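Local coordinates for transcription termination factor NusA (Planctomyces limnophilus, PDB 4MTN), which probably takes part in both termination and antitermination of transcription, binding the core RNA polymerase and the nascent RNA, at residues K40-E45 / R70-D75; P274-V279 / F351-V356; D323-A328 / G347-E352. All coordinates share one frame; numbering follows the deposited sequence.

From the N terminus, contact 1 comes first: it closes a loop of 24 residues, half of them in strands, between the end of helix 23-42 and the start of helix 70-78 in the N-terminal domain. Contact 1 closes before contacts 2 and 3 open, far away on the opposite side of the chain's centre, about 54 and 58 Å from contact 1 by nearest atoms. Contact 3 opens inside the loop of contact 2, and both close on the same overlapping stretch, sharing Phe351 and Glu352. Together they pack helix 351-355 and the connection before it against helix 316-330 and the turn leading into strand 278-282, with Phe348 touching Leu276 and Met275 between them.

Contact 1. Residues K40-E45 / R70-D75; sequences KHFGEE and RDELGD
The phenyl ring of Phe42 has the imidazole of His41 over one face, ND1 standing 3.4 Å above its plane and offset toward the rim, while OE2 of Glu72 lies at its edge and in plane. The imidazole in turn has Phe42 CG at its own edge, so the two neighbouring rings meet edge against face. The Glu72 carboxylate is turned 61° from the phenyl plane and brings both oxygens up to the far end of the ring: OE1 is 3.3 Å and OE2 3.6 Å from Phe42 CZ. For OE2, at the edge, this would set the acid against the weakly positive ring hydrogens. His41 reaches across as well, its CE1 lying 3.7 Å from Glu72 OE1 with imidazole and carboxylate almost perpendicular. His41 ND1 stays 4.4 Å from Glu72 OE1, and any attraction there would depend on an imidazole charge that is not known.

Both segments belong to the N-terminal domain of the NusA family, and they bring the end of helix 23-42 next to the first turn of helix 70-78. Beyond Phe42 the backbone leaves the helix at Gly43 with positive phi. Glu72 sets CG between its backbone N and carbonyl carbon (chi1 53°) and then runs extended. This curls the carboxylate back toward the helix start, where OE2 accepts a hydrogen bond from Asp69 N, consistent with one half of a capping box. That bond steadies the group that meets the rings. Phe42 also packs on Ile68 and on Thr63 of strand 59-63, while His41 lies against Arg79.

Contact 2. Residues P274-V279 / F351-V356; sequences PMLGRV and FEDLSV
Arg278 leaves its strand with CG anti to the backbone N (chi1 169°) and bends at chi3 (-56°), which brings the NH1/NH2 edge of its guanidinium to the acid of Asp353. On the helix, Asp353 places CG anti to its carbonyl carbon, and its carboxylate meets both terminal nitrogens of the arginine. The salt bridge is uneven. Arg278 NH2 donates to Asp353 OD1 at 2.7 Å, whereas the second bond, from Arg278 NH1 to Asp353 OD2, is weak at 3.2 Å. OD1 lies at the guanidinium edge, close to its plane, but the two planar groups are turned 70° apart, and the arginine reaches OD1 from above the carboxylate plane.

Asp353 is buried, and its carboxylate has further partners: OD2 also accepts a hydrogen bond from Ser350 N and a weak one from Leu349 N, so backbone and arginine together hold the carboxylate in place. The NE side of the guanidinium has a long, weak ion pair with Asp309.

Leu276 packs beside the ion pair with its two methyls. CD1 sits 3.5 Å above the plane of the Arg278 guanidinium, toward its rim, and 3.7 Å from Asp353 CB, giving the ion pair an apolar neighbour. CD2 passes 3.6 Å from Asp353 O and meets Val356 CG2 at 3.8 Å near the helix end. Phe348 also packs against this leucine. Within the helix, Ser355 OG donates to Glu352 O.

Residues 274-277 form the tight turn between the antiparallel strands 269-273 and 278-282, closed by a weak hydrogen bond from Gly277 N to Pro274 O, with Gly277 at positive phi. Gly277 and Arg278 together face Cys273, a G1 beta bulge, a classic ending for a beta-hairpin turn, which here meets a helix of the helix-hairpin-helix region.

Contact 3. Residues D323-A328 / G347-E352; sequences DQAVVA and GFLSFE
The connection that runs from Gly347 into helix 351-355, part of the helix-hairpin-helix region, packs against Ala325 and Ala328 of helix 316-330. The backbones come close, Ala325 CA lying 5.1 Å from Leu349 CA, and small residues on the helix permit this. The methyl of Ala325 faces the connecting backbone, with CB 3.4 Å from Leu349 O, and touches Leu349 CD2 more loosely at 4.3 Å.

One turn further on, Ala328 meets the outer end of the Phe351 ring, its CB 3.7 Å from Phe351 CE2. Ala328 O lies at the ring edge, near its plane, 3.4 Å from Phe351 CZ. Phe351 carries CG anti to its carbonyl carbon (chi1 -76°), a torsion that swings the ring toward helix 316-330, while Ile387 of helix 370-399 also packs on it. Gly347 ends helix 337-345 with a Schellman motif, its positive phi suited to glycine, and from there the chain turns along the alanine side of helix 316-330. A hydrogen bond between Tyr329 OH and Ser350 O joins the same two parts. Val344 of helix 337-345 also touches the Ala325 methyl.

Contact 1. Residues K40-E45 / R70-D75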
ATOM      1  N   LYS A  40     -36.252 -23.407  -1.334  1.00 67.07           N
ATOM      2  CA  LYS A  40     -37.432 -23.023  -0.572  1.00 73.72           C
ATOM      3  C   LYS A  40     -38.497 -24.114  -0.615  1.00 73.87           C
ATOM      4  O   LYS A  40     -39.175 -24.370   0.380  1.00 76.20           O
ATOM      5  CB  LYS A  40     -38.007 -21.704  -1.098  1.00 77.54           C
ATOM      6  CG  LYS A  40     -38.998 -21.043  -0.154  1.00 83.50           C
ATOM      7  CD  LYS A  40     -39.551 -19.752  -0.736  1.00 88.52           C
ATOM      8  CE  LYS A  40     -40.427 -20.022  -1.947  1.00 91.26           C
ATOM      9  NZ  LYS A  40     -41.059 -18.775  -2.463  1.00 94.46           N
ATOM     10  N   HIS A  41     -38.642 -24.752  -1.772  1.00 70.97           N
ATOM     11  CA  HIS A  41     -39.642 -25.799  -1.942  1.00 69.89           C
ATOM     12  C   HIS A  41     -39.260 -27.097  -1.232  1.00 68.24           C
ATOM     13  O   HIS A  41     -40.040 -27.633  -0.444  1.00 70.44           O
ATOM     14  CB  HIS A  41     -39.870 -26.072  -3.431  1.00 69.80           C
ATOM     15  CG  HIS A  41     -40.882 -27.143  -3.701  1.00 74.24           C
ATOM     16  ND1 HIS A  41     -40.538 -28.465  -3.878  1.00 75.50           N
ATOM     17  CD2 HIS A  41     -42.229 -27.084  -3.824  1.00 76.26           C
ATOM     18  CE1 HIS A  41     -41.631 -29.176  -4.099  1.00 77.53           C
ATOM     19  NE2 HIS A  41     -42.669 -28.362  -4.070  1.00 77.22           N
ATOM     20  N   PHE A  42     -38.058 -27.594  -1.508  1.00 65.66           N
ATOM     21  CA  PHE A  42     -37.618 -28.881  -0.975  1.00 67.96           C
ATOM     22  C   PHE A  42     -37.076 -28.792   0.450  1.00 68.78           C
ATOM     23  O   PHE A  42     -37.031 -29.792   1.166  1.00 71.38           O
ATOM     24  CB  PHE A  42     -36.556 -29.495  -1.890  1.00 67.05           C
ATOM     25  CG  PHE A  42     -37.101 -30.012  -3.191  1.00 67.83           C
ATOM     26  CD1 PHE A  42     -37.162 -29.193  -4.306  1.00 68.16           C
ATOM     27  CD2 PHE A  42     -37.555 -31.316  -3.297  1.00 72.12           C
ATOM     28  CE1 PHE A  42     -37.665 -29.667  -5.505  1.00 69.88           C
ATOM     29  CE2 PHE A  42     -38.059 -31.796  -4.492  1.00 74.17           C
ATOM     30  CZ  PHE A  42     -38.114 -30.970  -5.598  1.00 72.43           C
ATOM     31  N   GLY A  43     -36.667 -27.597   0.861  1.00 67.92           N
ATOM     32  CA  GLY A  43     -36.093 -27.412   2.181  1.00 73.37           C
ATOM     33  C   GLY A  43     -34.576 -27.452   2.153  1.00 78.17           C
ATOM     34  O   GLY A  43     -33.972 -27.638   1.097  1.00 75.27           O
ATOM     35  N   GLU A  44     -33.962 -27.279   3.319  1.00 86.19           N
ATOM     36  CA  GLU A  44     -32.506 -27.248   3.423  1.00 93.83           C
ATOM     37  C   GLU A  44     -31.917 -28.632   3.686  1.00104.45           C
ATOM     38  O   GLU A  44     -30.698 -28.805   3.683  1.00105.86           O
ATOM     39  CB  GLU A  44     -32.075 -26.282   4.528  1.00 95.44           C
ATOM     40  N   GLU A  45     -32.786 -29.611   3.917  1.00114.70           N
ATOM     41  CA  GLU A  45     -32.355 -30.970   4.236  1.00120.40           C
ATOM     42  C   GLU A  45     -31.580 -31.625   3.093  1.00118.41           C
ATOM     43  O   GLU A  45     -30.445 -32.065   3.275  1.00119.65           O
ATOM     44  CB  GLU A  45     -33.563 -31.835   4.603  1.00120.13           C
ATOM     45  N   ARG A  70     -41.215 -33.897 -13.235  1.00114.51           N
ATOM     46  CA  ARG A  70     -41.518 -32.844 -14.199  1.00117.82           C
ATOM     47  C   ARG A  70     -42.605 -31.918 -13.666  1.00118.03           C
ATOM     48  O   ARG A  70     -42.626 -30.726 -13.974  1.00116.43           O
ATOM     49  CB  ARG A  70     -41.955 -33.449 -15.534  1.00124.42           C
ATOM     50  CG  ARG A  70     -40.921 -34.362 -16.171  1.00130.19           C
ATOM     51  CD  ARG A  70     -39.695 -33.583 -16.612  1.00132.40           C
ATOM     52  NE  ARG A  70     -38.702 -34.446 -17.244  1.00136.67           N
ATOM     53  CZ  ARG A  70     -38.722 -34.792 -18.528  1.00140.31           C
ATOM     54  NH1 ARG A  70     -39.688 -34.348 -19.321  1.00141.64           N
ATOM     55  NH2 ARG A  70     -37.778 -35.583 -19.018  1.00141.62           N
ATOM     56  N   ASP A  71     -43.509 -32.484 -12.872  1.00119.64           N
ATOM     57  CA  ASP A  71     -44.581 -31.726 -12.240  1.00120.54           C
ATOM     58  C   ASP A  71     -44.036 -30.595 -11.374  1.00120.05           C
ATOM     59  O   ASP A  71     -44.244 -29.419 -11.669  1.00120.64           O
ATOM     60  CB  ASP A  71     -45.459 -32.652 -11.399  1.00121.84           C
ATOM     61  CG  ASP A  71     -45.895 -33.887 -12.160  1.00123.67           C
ATOM     62  OD1 ASP A  71     -46.992 -33.862 -12.759  1.00124.92           O
ATOM     63  OD2 ASP A  71     -45.140 -34.882 -12.162  1.00123.99           O
ATOM     64  N   GLU A  72     -43.334 -30.964 -10.306  1.00118.34           N
ATOM     65  CA  GLU A  72     -42.787 -29.991  -9.366  1.00115.23           C
ATOM     66  C   GLU A  72     -41.722 -29.106 -10.009  1.00110.01           C
ATOM     67  O   GLU A  72     -41.513 -27.970  -9.583  1.00107.98           O
ATOM     68  CB  GLU A  72     -42.207 -30.706  -8.142  1.00118.07           C
ATOM     69  CG  GLU A  72     -41.211 -31.804  -8.476  1.00121.34           C
ATOM     70  CD  GLU A  72     -40.739 -32.554  -7.247  1.00124.42           C
ATOM     71  OE1 GLU A  72     -41.171 -32.199  -6.130  1.00125.00           O
ATOM     72  OE2 GLU A  72     -39.936 -33.500  -7.398  1.00125.62           O
ATOM     73  N   LEU A  73     -41.050 -29.628 -11.030  1.00107.23           N
ATOM     74  CA  LEU A  73     -40.060 -28.851 -11.766  1.00102.71           C
ATOM     75  C   LEU A  73     -40.744 -27.743 -12.560  1.00104.85           C
ATOM     76  O   LEU A  73     -40.205 -26.646 -12.708  1.00102.48           O
ATOM     77  CB  LEU A  73     -39.247 -29.751 -12.699  1.00 97.53           C
ATOM     78  CG  LEU A  73     -38.229 -29.072 -13.620  1.00 89.36           C
ATOM     79  CD1 LEU A  73     -37.233 -28.248 -12.818  1.00 85.90           C
ATOM     80  CD2 LEU A  73     -37.511 -30.104 -14.475  1.00 88.52           C
ATOM     81  N   GLY A  74     -41.938 -28.038 -13.064  1.00110.19           N
ATOM     82  CA  GLY A  74     -42.725 -27.061 -13.790  1.00112.70           C
ATOM     83  C   GLY A  74     -43.166 -25.916 -12.897  1.00110.12           C
ATOM     84  O   GLY A  74     -43.220 -24.765 -13.329  1.00106.70           O
ATOM     85  N   ASP A  75     -43.480 -26.238 -11.645  1.00105.36           N
ATOM     86  CA  ASP A  75     -43.884 -25.230 -10.671  1.00103.44           C
ATOM     87  C   ASP A  75     -42.729 -24.289 -10.344  1.00 97.32           C
ATOM     88  O   ASP A  75     -42.928 -23.089 -10.163  1.00 94.87           O
ATOM     89  CB  ASP A  75     -44.401 -25.890  -9.390  1.00105.64           C
ATOM     90  CG  ASP A  75     -45.708 -26.629  -9.600  1.00108.63           C
ATOM     91  OD1 ASP A  75     -46.773 -25.976  -9.579  1.00110.63           O
ATOM     92  OD2 ASP A  75     -45.673 -27.864  -9.777  1.00109.69           O
TER

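Contact 2. Residues P274-V279 / F351-V356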
ATOM      1  N   PRO A 274      20.997  -1.823  15.723  1.00 70.49           N
ATOM      2  CA  PRO A 274      19.983  -2.877  15.585  1.00 70.08           C
ATOM      3  C   PRO A 274      18.870  -2.814  16.633  1.00 70.22           C
ATOM      4  O   PRO A 274      17.722  -3.126  16.315  1.00 69.56           O
ATOM      5  CB  PRO A 274      20.797  -4.166  15.748  1.00 70.85           C
ATOM      6  CG  PRO A 274      22.184  -3.789  15.361  1.00 69.99           C
ATOM      7  CD  PRO A 274      22.354  -2.383  15.845  1.00 69.97           C
HETATM    8  N   MSE A 275      19.206  -2.420  17.858  1.00 70.88           N
HETATM    9  CA  MSE A 275      18.233  -2.396  18.946  1.00 67.68           C
HETATM   10  C   MSE A 275      17.149  -1.343  18.737  1.00 65.64           C
HETATM   11  O   MSE A 275      15.993  -1.549  19.109  1.00 64.97           O
HETATM   12  CB  MSE A 275      18.936  -2.161  20.282  1.00 68.53           C
HETATM   13  CG  MSE A 275      19.749  -3.349  20.759  1.00 72.52           C
HETATM   14 SE   MSE A 275      20.437  -3.113  22.563  1.00105.85          SE
HETATM   15  CE  MSE A 275      18.761  -2.740  23.484  1.00123.74           C
ATOM     16  N   LEU A 276      17.524  -0.214  18.148  1.00 63.29           N
ATOM     17  CA  LEU A 276      16.559   0.834  17.836  1.00 58.89           C
ATOM     18  C   LEU A 276      16.051   0.716  16.405  1.00 55.46           C
ATOM     19  O   LEU A 276      15.185   1.483  15.982  1.00 51.48           O
ATOM     20  CB  LEU A 276      17.175   2.216  18.058  1.00 59.74           C
ATOM     21  CG  LEU A 276      17.198   2.721  19.499  1.00 61.52           C
ATOM     22  CD1 LEU A 276      17.954   4.033  19.592  1.00 62.17           C
ATOM     23  CD2 LEU A 276      15.778   2.879  20.022  1.00 61.32           C
ATOM     24  N   GLY A 277      16.587  -0.254  15.668  1.00 56.88           N
ATOM     25  CA  GLY A 277      16.260  -0.418  14.262  1.00 61.16           C
ATOM     26  C   GLY A 277      16.619   0.838  13.495  1.00 65.25           C
ATOM     27  O   GLY A 277      15.892   1.267  12.598  1.00 61.36           O
ATOM     28  N   ARG A 278      17.754   1.427  13.855  1.00 72.17           N
ATOM     29  CA  ARG A 278      18.138   2.738  13.354  1.00 74.16           C
ATOM     30  C   ARG A 278      19.545   2.746  12.764  1.00 77.66           C
ATOM     31  O   ARG A 278      20.477   2.198  13.349  1.00 83.46           O
ATOM     32  CB  ARG A 278      18.038   3.770  14.481  1.00 76.55           C
ATOM     33  CG  ARG A 278      18.648   5.124  14.163  1.00 81.22           C
ATOM     34  CD  ARG A 278      18.733   5.986  15.411  1.00 86.32           C
ATOM     35  NE  ARG A 278      17.430   6.157  16.048  1.00 88.28           N
ATOM     36  CZ  ARG A 278      17.252   6.700  17.248  1.00 90.58           C
ATOM     37  NH1 ARG A 278      18.296   7.124  17.947  1.00 92.51           N
ATOM     38  NH2 ARG A 278      16.031   6.816  17.751  1.00 89.98           N
ATOM     39  N   VAL A 279      19.688   3.364  11.596  1.00 72.69           N
ATOM     40  CA  VAL A 279      21.002   3.586  11.009  1.00 69.97           C
ATOM     41  C   VAL A 279      21.451   5.012  11.300  1.00 69.61           C
ATOM     42  O   VAL A 279      20.763   5.971  10.950  1.00 70.39           O
ATOM     43  CB  VAL A 279      21.006   3.345   9.485  1.00 65.98           C
ATOM     44  CG1 VAL A 279      22.316   3.820   8.874  1.00 65.06           C
ATOM     45  CG2 VAL A 279      20.775   1.875   9.180  1.00 64.08           C
ATOM     46  N   PHE A 351      15.435  10.202  25.732  1.00 65.61           N
ATOM     47  CA  PHE A 351      14.592   9.386  26.599  1.00 64.23           C
ATOM     48  C   PHE A 351      13.526   8.668  25.783  1.00 62.75           C
ATOM     49  O   PHE A 351      12.960   7.668  26.226  1.00 62.11           O
ATOM     50  CB  PHE A 351      13.943  10.243  27.688  1.00 50.57           C
ATOM     51  CG  PHE A 351      14.883  10.630  28.794  1.00 55.68           C
ATOM     52  CD1 PHE A 351      15.113   9.774  29.858  1.00 51.60           C
ATOM     53  CD2 PHE A 351      15.541  11.849  28.769  1.00 58.70           C
ATOM     54  CE1 PHE A 351      15.979  10.124  30.876  1.00 52.47           C
ATOM     55  CE2 PHE A 351      16.409  12.205  29.785  1.00 60.69           C
ATOM     56  CZ  PHE A 351      16.628  11.342  30.840  1.00 53.25           C
ATOM     57  N   GLU A 352      13.257   9.185  24.589  1.00 65.32           N
ATOM     58  CA  GLU A 352      12.332   8.545  23.663  1.00 66.63           C
ATOM     59  C   GLU A 352      12.875   7.189  23.232  1.00 61.87           C
ATOM     60  O   GLU A 352      12.132   6.211  23.142  1.00 60.08           O
ATOM     61  CB  GLU A 352      12.092   9.430  22.435  1.00 74.54           C
ATOM     62  CG  GLU A 352      11.190  10.632  22.680  1.00 84.55           C
ATOM     63  CD  GLU A 352      11.876  11.750  23.448  1.00 94.77           C
ATOM     64  OE1 GLU A 352      13.093  11.646  23.707  1.00 97.13           O
ATOM     65  OE2 GLU A 352      11.192  12.736  23.796  1.00 97.19           O
ATOM     66  N   ASP A 353      14.177   7.140  22.975  1.00 61.34           N
ATOM     67  CA  ASP A 353      14.834   5.912  22.547  1.00 60.85           C
ATOM     68  C   ASP A 353      14.856   4.883  23.670  1.00 58.98           C
ATOM     69  O   ASP A 353      14.765   3.681  23.426  1.00 59.69           O
ATOM     70  CB  ASP A 353      16.261   6.203  22.077  1.00 65.12           C
ATOM     71  CG  ASP A 353      16.318   7.292  21.024  1.00 66.72           C
ATOM     72  OD1 ASP A 353      15.325   7.464  20.287  1.00 68.00           O
ATOM     73  OD2 ASP A 353      17.359   7.977  20.934  1.00 67.73           O
ATOM     74  N   LEU A 354      14.983   5.364  24.901  1.00 59.15           N
ATOM     75  CA  LEU A 354      15.047   4.481  26.057  1.00 57.63           C
ATOM     76  C   LEU A 354      13.671   3.920  26.399  1.00 56.34           C
ATOM     77  O   LEU A 354      13.552   2.786  26.858  1.00 53.93           O
ATOM     78  CB  LEU A 354      15.632   5.219  27.262  1.00 50.82           C
ATOM     79  CG  LEU A 354      15.849   4.386  28.528  1.00 51.44           C
ATOM     80  CD1 LEU A 354      16.662   3.140  28.215  1.00 58.68           C
ATOM     81  CD2 LEU A 354      16.526   5.217  29.605  1.00 52.10           C
ATOM     82  N   SER A 355      12.633   4.719  26.169  1.00 58.43           N
ATOM     83  CA  SER A 355      11.272   4.312  26.498  1.00 60.43           C
ATOM     84  C   SER A 355      10.774   3.217  25.564  1.00 65.57           C
ATOM     85  O   SER A 355       9.931   2.404  25.942  1.00 69.05           O
ATOM     86  CB  SER A 355      10.327   5.515  26.448  1.00 59.18           C
ATOM     87  OG  SER A 355      10.318   6.105  25.161  1.00 62.39           O
ATOM     88  N   VAL A 356      11.299   3.200  24.344  1.00 66.32           N
ATOM     89  CA  VAL A 356      10.882   2.220  23.346  1.00 67.89           C
ATOM     90  C   VAL A 356      11.789   0.992  23.335  1.00 68.18           C
ATOM     91  O   VAL A 356      11.633   0.109  22.492  1.00 69.25           O
ATOM     92  CB  VAL A 356      10.849   2.833  21.932  1.00 69.47           C
ATOM     93  CG1 VAL A 356       9.916   4.033  21.896  1.00 70.05           C
ATOM     94  CG2 VAL A 356      12.248   3.224  21.485  1.00 69.22           C
TER

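Contact 3. Residues D323-A328 / G347-E352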
ATOM      1  N   ASP A 323      27.727  12.583  25.404  1.00 87.97           N
ATOM      2  CA  ASP A 323      28.060  13.077  26.737  1.00 90.13           C
ATOM      3  C   ASP A 323      26.813  13.398  27.552  1.00 85.77           C
ATOM      4  O   ASP A 323      26.731  13.065  28.734  1.00 84.75           O
ATOM      5  CB  ASP A 323      28.950  14.319  26.640  1.00 96.63           C
ATOM      6  CG  ASP A 323      30.327  14.012  26.087  1.00101.02           C
ATOM      7  OD1 ASP A 323      30.854  12.915  26.372  1.00103.08           O
ATOM      8  OD2 ASP A 323      30.884  14.867  25.368  1.00102.63           O
ATOM      9  N   GLN A 324      25.845  14.048  26.915  1.00 83.03           N
ATOM     10  CA  GLN A 324      24.619  14.452  27.593  1.00 81.60           C
ATOM     11  C   GLN A 324      23.716  13.260  27.886  1.00 78.07           C
ATOM     12  O   GLN A 324      22.999  13.249  28.886  1.00 80.92           O
ATOM     13  CB  GLN A 324      23.863  15.488  26.759  1.00 83.69           C
ATOM     14  CG  GLN A 324      24.616  16.794  26.568  1.00 90.79           C
ATOM     15  CD  GLN A 324      23.862  17.778  25.695  1.00 93.37           C
ATOM     16  OE1 GLN A 324      22.703  17.554  25.345  1.00 94.46           O
ATOM     17  NE2 GLN A 324      24.519  18.875  25.337  1.00 93.80           N
ATOM     18  N   ALA A 325      23.755  12.259  27.013  1.00 72.72           N
ATOM     19  CA  ALA A 325      22.907  11.079  27.160  1.00 67.49           C
ATOM     20  C   ALA A 325      23.292  10.256  28.387  1.00 70.85           C
ATOM     21  O   ALA A 325      22.431   9.667  29.043  1.00 70.91           O
ATOM     22  CB  ALA A 325      22.971  10.223  25.908  1.00 60.25           C
ATOM     23  N   VAL A 326      24.585  10.218  28.696  1.00 70.93           N
ATOM     24  CA  VAL A 326      25.069   9.493  29.867  1.00 69.38           C
ATOM     25  C   VAL A 326      24.636  10.189  31.154  1.00 70.98           C
ATOM     26  O   VAL A 326      24.157   9.544  32.089  1.00 72.13           O
ATOM     27  CB  VAL A 326      26.605   9.355  29.854  1.00 67.01           C
ATOM     28  CG1 VAL A 326      27.088   8.667  31.121  1.00 65.00           C
ATOM     29  CG2 VAL A 326      27.059   8.589  28.624  1.00 63.05           C
ATOM     30  N   VAL A 327      24.803  11.506  31.193  1.00 69.74           N
ATOM     31  CA  VAL A 327      24.417  12.299  32.356  1.00 68.65           C
ATOM     32  C   VAL A 327      22.905  12.254  32.565  1.00 68.74           C
ATOM     33  O   VAL A 327      22.425  12.179  33.697  1.00 67.41           O
ATOM     34  CB  VAL A 327      24.872  13.767  32.213  1.00 67.26           C
ATOM     35  CG1 VAL A 327      24.502  14.567  33.454  1.00 63.15           C
ATOM     36  CG2 VAL A 327      26.370  13.833  31.964  1.00 64.88           C
ATOM     37  N   ALA A 328      22.159  12.287  31.465  1.00 67.56           N
ATOM     38  CA  ALA A 328      20.704  12.253  31.524  1.00 66.41           C
ATOM     39  C   ALA A 328      20.197  10.912  32.046  1.00 65.67           C
ATOM     40  O   ALA A 328      19.312  10.865  32.901  1.00 69.19           O
ATOM     41  CB  ALA A 328      20.111  12.545  30.153  1.00 56.37           C
ATOM     42  N   GLY A 347      23.473   3.164  20.858  1.00 66.79           N
ATOM     43  CA  GLY A 347      22.696   4.064  20.022  1.00 66.50           C
ATOM     44  C   GLY A 347      21.543   4.778  20.704  1.00 68.35           C
ATOM     45  O   GLY A 347      20.808   5.527  20.060  1.00 66.13           O
ATOM     46  N   PHE A 348      21.382   4.554  22.004  1.00 70.75           N
ATOM     47  CA  PHE A 348      20.329   5.222  22.761  1.00 64.18           C
ATOM     48  C   PHE A 348      20.796   6.593  23.238  1.00 65.23           C
ATOM     49  O   PHE A 348      21.775   6.703  23.976  1.00 67.54           O
ATOM     50  CB  PHE A 348      19.893   4.365  23.949  1.00 62.50           C
ATOM     51  CG  PHE A 348      19.270   3.058  23.553  1.00 61.34           C
ATOM     52  CD1 PHE A 348      17.902   2.959  23.362  1.00 58.90           C
ATOM     53  CD2 PHE A 348      20.051   1.930  23.368  1.00 61.68           C
ATOM     54  CE1 PHE A 348      17.325   1.759  22.996  1.00 58.60           C
ATOM     55  CE2 PHE A 348      19.479   0.728  23.002  1.00 60.86           C
ATOM     56  CZ  PHE A 348      18.115   0.644  22.813  1.00 52.07           C
ATOM     57  N   LEU A 349      20.092   7.636  22.811  1.00 64.65           N
ATOM     58  CA  LEU A 349      20.490   9.003  23.126  1.00 65.41           C
ATOM     59  C   LEU A 349      19.442   9.722  23.971  1.00 59.36           C
ATOM     60  O   LEU A 349      19.703  10.082  25.119  1.00 61.59           O
ATOM     61  CB  LEU A 349      20.755   9.785  21.838  1.00 67.23           C
ATOM     62  CG  LEU A 349      21.882   9.227  20.965  1.00 71.64           C
ATOM     63  CD1 LEU A 349      21.982   9.989  19.651  1.00 76.48           C
ATOM     64  CD2 LEU A 349      23.207   9.258  21.713  1.00 71.18           C
ATOM     65  N   SER A 350      18.263   9.934  23.399  1.00 52.71           N
ATOM     66  CA  SER A 350      17.188  10.621  24.105  1.00 59.11           C
ATOM     67  C   SER A 350      16.414   9.666  25.009  1.00 62.62           C
ATOM     68  O   SER A 350      16.696   8.467  25.045  1.00 63.35           O
ATOM     69  CB  SER A 350      16.236  11.286  23.110  1.00 59.19           C
ATOM     70  OG  SER A 350      15.606  10.323  22.283  1.00 59.30           O
ATOM     71  N   PHE A 351      15.435  10.202  25.732  1.00 65.61           N
ATOM     72  CA  PHE A 351      14.592   9.386  26.599  1.00 64.23           C
ATOM     73  C   PHE A 351      13.526   8.668  25.783  1.00 62.75           C
ATOM     74  O   PHE A 351      12.960   7.668  26.226  1.00 62.11           O
ATOM     75  CB  PHE A 351      13.943  10.243  27.688  1.00 50.57           C
ATOM     76  CG  PHE A 351      14.883  10.630  28.794  1.00 55.68           C
ATOM     77  CD1 PHE A 351      15.113   9.774  29.858  1.00 51.60           C
ATOM     78  CD2 PHE A 351      15.541  11.849  28.769  1.00 58.70           C
ATOM     79  CE1 PHE A 351      15.979  10.124  30.876  1.00 52.47           C
ATOM     80  CE2 PHE A 351      16.409  12.205  29.785  1.00 60.69           C
ATOM     81  CZ  PHE A 351      16.628  11.342  30.840  1.00 53.25           C
ATOM     82  N   GLU A 352      13.257   9.185  24.589  1.00 65.32           N
ATOM     83  CA  GLU A 352      12.332   8.545  23.663  1.00 66.63           C
ATOM     84  C   GLU A 352      12.875   7.189  23.232  1.00 61.87           C
ATOM     85  O   GLU A 352      12.132   6.211  23.142  1.00 60.08           O
ATOM     86  CB  GLU A 352      12.092   9.430  22.435  1.00 74.54           C
ATOM     87  CG  GLU A 352      11.190  10.632  22.680  1.00 84.55           C
ATOM     88  CD  GLU A 352      11.876  11.750  23.448  1.00 94.77           C
ATOM     89  OE1 GLU A 352      13.093  11.646  23.707  1.00 97.13           O
ATOM     90  OE2 GLU A 352      11.192  12.736  23.796  1.00 97.19           O
TER